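Local coordinates for protein enolase-phosphatase E1 (Saccharomyces cerevisiae, PDB 2G80) that probably carries out the magnesium-dependent enolisation and then dephosphorylation of 2,3-diketo-5-methylthiopentyl-1-phosphate, yielding an acireductone in the methionine salvage pathway, at residues Ile122-Tyr127 and Lys152-Tyr157. Sequence-based numbering, arbitrary orientation.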
loop_
_atom_site.group_PDB
_atom_site.type_symbol
_atom_site.label_atom_id
_atom_site.label_comp_id
_atom_site.label_asym_id
_atom_site.label_seq_id
_atom_site.Cartn_x
_atom_site.Cartn_y
_atom_site.Cartn_z
ATOM N N ILE A 122 -2.526 -15.141 4.137
ATOM C CA ILE A 122 -2.818 -13.728 4.357
ATOM C C ILE A 122 -3.700 -13.198 3.225
ATOM O O ILE A 122 -3.588 -13.624 2.063
ATOM C CB ILE A 122 -1.517 -12.842 4.546
ATOM C CG1 ILE A 122 -0.457 -13.135 3.490
ATOM C CG2 ILE A 122 -0.882 -13.109 5.937
ATOM C CD1 ILE A 122 0.836 -12.287 3.524
ATOM N N LYS A 123 -4.599 -12.282 3.595
ATOM C CA LYS A 123 -5.551 -11.657 2.686
ATOM C C LYS A 123 -5.639 -10.203 3.057
ATOM O O LYS A 123 -5.661 -9.895 4.242
ATOM C CB LYS A 123 -6.907 -12.361 2.826
ATOM C CG LYS A 123 -6.873 -13.812 2.292
ATOM C CD LYS A 123 -8.055 -14.611 2.672
ATOM C CE LYS A 123 -7.801 -16.089 2.411
ATOM N NZ LYS A 123 -8.962 -16.893 2.854
ATOM N N ALA A 124 -5.695 -9.314 2.073
ATOM C CA ALA A 124 -5.733 -7.851 2.330
ATOM C C ALA A 124 -7.165 -7.399 2.692
ATOM O O ALA A 124 -8.083 -7.514 1.862
ATOM C CB ALA A 124 -5.193 -7.080 1.142
ATOM N N PRO A 125 -7.364 -6.872 3.918
ATOM C CA PRO A 125 -8.688 -6.458 4.383
ATOM C C PRO A 125 -9.205 -5.118 3.805
ATOM O O PRO A 125 -9.391 -4.146 4.539
ATOM C CB PRO A 125 -8.493 -6.376 5.913
ATOM C CG PRO A 125 -7.104 -5.994 6.097
ATOM C CD PRO A 125 -6.333 -6.570 4.937
ATOM N N VAL A 126 -9.517 -5.069 2.518
ATOM C CA VAL A 126 -10.036 -3.844 1.927
ATOM C C VAL A 126 -11.477 -3.629 2.365
ATOM O O VAL A 126 -12.290 -4.552 2.322
ATOM C CB VAL A 126 -9.885 -3.843 0.410
ATOM C CG1 VAL A 126 -10.468 -2.563 -0.229
ATOM C CG2 VAL A 126 -8.383 -4.010 0.037
ATOM N N TYR A 127 -11.810 -2.394 2.738
ATOM C CA TYR A 127 -13.170 -2.067 3.185
ATOM C C TYR A 127 -14.169 -2.385 2.086
ATOM O O TYR A 127 -13.912 -2.096 0.914
ATOM C CB TYR A 127 -13.307 -0.599 3.617
ATOM C CG TYR A 127 -12.457 -0.213 4.807
ATOM C CD1 TYR A 127 -12.796 -0.624 6.106
ATOM C CD2 TYR A 127 -11.334 0.584 4.657
ATOM C CE1 TYR A 127 -11.998 -0.264 7.204
ATOM C CE2 TYR A 127 -10.537 0.959 5.766
ATOM C CZ TYR A 127 -10.882 0.547 7.021
ATOM O OH TYR A 127 -10.110 0.925 8.086
ATOM N N LYS A 152 0.250 -4.186 -6.266
ATOM C CA LYS A 152 -0.367 -5.165 -7.162
ATOM C C LYS A 152 -0.645 -6.518 -6.482
ATOM O O LYS A 152 -1.692 -7.134 -6.702
ATOM C CB LYS A 152 0.504 -5.400 -8.396
ATOM C CG LYS A 152 0.509 -4.292 -9.395
ATOM C CD LYS A 152 1.438 -4.651 -10.567
ATOM C CE LYS A 152 1.565 -3.494 -11.595
ATOM N NZ LYS A 152 2.439 -3.834 -12.759
ATOM N N LEU A 153 0.319 -6.952 -5.678
ATOM C CA LEU A 153 0.221 -8.147 -4.865
ATOM C C LEU A 153 -0.906 -8.006 -3.838
ATOM O O LEU A 153 -1.762 -8.896 -3.711
ATOM C CB LEU A 153 1.584 -8.399 -4.199
ATOM C CG LEU A 153 1.805 -9.735 -3.519
ATOM C CD1 LEU A 153 1.763 -10.872 -4.567
ATOM C CD2 LEU A 153 3.123 -9.653 -2.737
ATOM N N LEU A 154 -0.962 -6.870 -3.134
ATOM C CA LEU A 154 -2.081 -6.586 -2.168
ATOM C C LEU A 154 -3.467 -6.638 -2.812
ATOM O O LEU A 154 -4.385 -7.276 -2.280
ATOM C CB LEU A 154 -1.888 -5.208 -1.509
ATOM C CG LEU A 154 -2.824 -4.796 -0.356
ATOM C CD1 LEU A 154 -2.114 -3.858 0.653
ATOM C CD2 LEU A 154 -4.183 -4.199 -0.784
ATOM N N PHE A 155 -3.630 -5.938 -3.942
ATOM C CA PHE A 155 -4.901 -5.933 -4.674
ATOM C C PHE A 155 -5.229 -7.204 -5.430
ATOM O O PHE A 155 -6.367 -7.358 -5.874
ATOM C CB PHE A 155 -5.035 -4.674 -5.559
ATOM C CG PHE A 155 -5.161 -3.415 -4.755
ATOM C CD1 PHE A 155 -6.322 -3.165 -4.040
ATOM C CD2 PHE A 155 -4.124 -2.515 -4.664
ATOM C CE1 PHE A 155 -6.468 -2.009 -3.265
ATOM C CE2 PHE A 155 -4.251 -1.370 -3.881
ATOM C CZ PHE A 155 -5.447 -1.119 -3.188
ATOM N N GLY A 156 -4.257 -8.113 -5.587
ATOM C CA GLY A 156 -4.537 -9.416 -6.174
ATOM C C GLY A 156 -5.158 -10.435 -5.226
ATOM O O GLY A 156 -5.671 -11.466 -5.695
ATOM N N TYR A 157 -5.099 -10.173 -3.908
ATOM C CA TYR A 157 -5.505 -11.137 -2.841
ATOM C C TYR A 157 -6.257 -10.455 -1.697
ATOM O O TYR A 157 -5.858 -10.483 -0.519
ATOM C CB TYR A 157 -4.252 -11.851 -2.322
ATOM C CG TYR A 157 -3.514 -12.663 -3.373
ATOM C CD1 TYR A 157 -3.924 -13.963 -3.686
ATOM C CD2 TYR A 157 -2.407 -12.136 -4.056
ATOM C CE1 TYR A 157 -3.266 -14.725 -4.645
ATOM C CE2 TYR A 157 -1.723 -12.888 -5.003
ATOM C CZ TYR A 157 -2.163 -14.188 -5.290
ATOM O OH TYR A 157 -1.560 -14.962 -6.224
#
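Ala-124 and Tyr-157 join the loop that leads into helix 128-136 to the C-terminal end of helix 148-156, a worked example of how a polypeptide can be held by its backbone and by apolar side chains beside it. One hydrogen bond links the two segments: Ala-124 N donates to Tyr-157 O at 2.8 Å, almost straight at 171°. Ala-124 is also backbone-bonded to Gln-159, which continues the link just past the helix. A weaker, bent CA-H...O contact from the preceding residue, Lys-123 CA at 3.4 Å, supplements the bond to Tyr-157 O. The extended side chain of Lys-123 departs from the contact, and its NZ is hydrogen-bonded to His-166 O.

The apolar part centres on the methyl group of Ala-124, which points at the last turn of the helix. With chi1 at -172°, Leu-154 CG is anti to the backbone N and comes within 3.6 Å of Ala-124 CB; the second torsion, 149°, sets CD2 beside the same methyl. CD2 also lies 3.9 Å above the Phe-155 ring plane, over the ring centre. Val-126 completes the cluster, its CG2 standing 4.3 Å from Phe-155 CE1, in an oblique approach to the ring, and equally far from Leu-154 CD2. Separately, Ala-124 CB makes plain van der Waals contact with Leu-154 O at 3.5 Å. Pro-125 centres an inverse gamma turn, closed by Val-126 N bonding to Ala-124 O; both flanking side chains point toward the helix.

The loop returns the chain from helix 103-118 to the parallel-sheet core, consistent with the return linker from a HAD cap, and packs on the helix after strand 140-143. The Leu-154 side chain, about 11 Å from the magnesium ion, neighbours the site without belonging to it. The chemistry implies a directional backbone link fixing the loop against the helix end, with less directional apolar packing beside it.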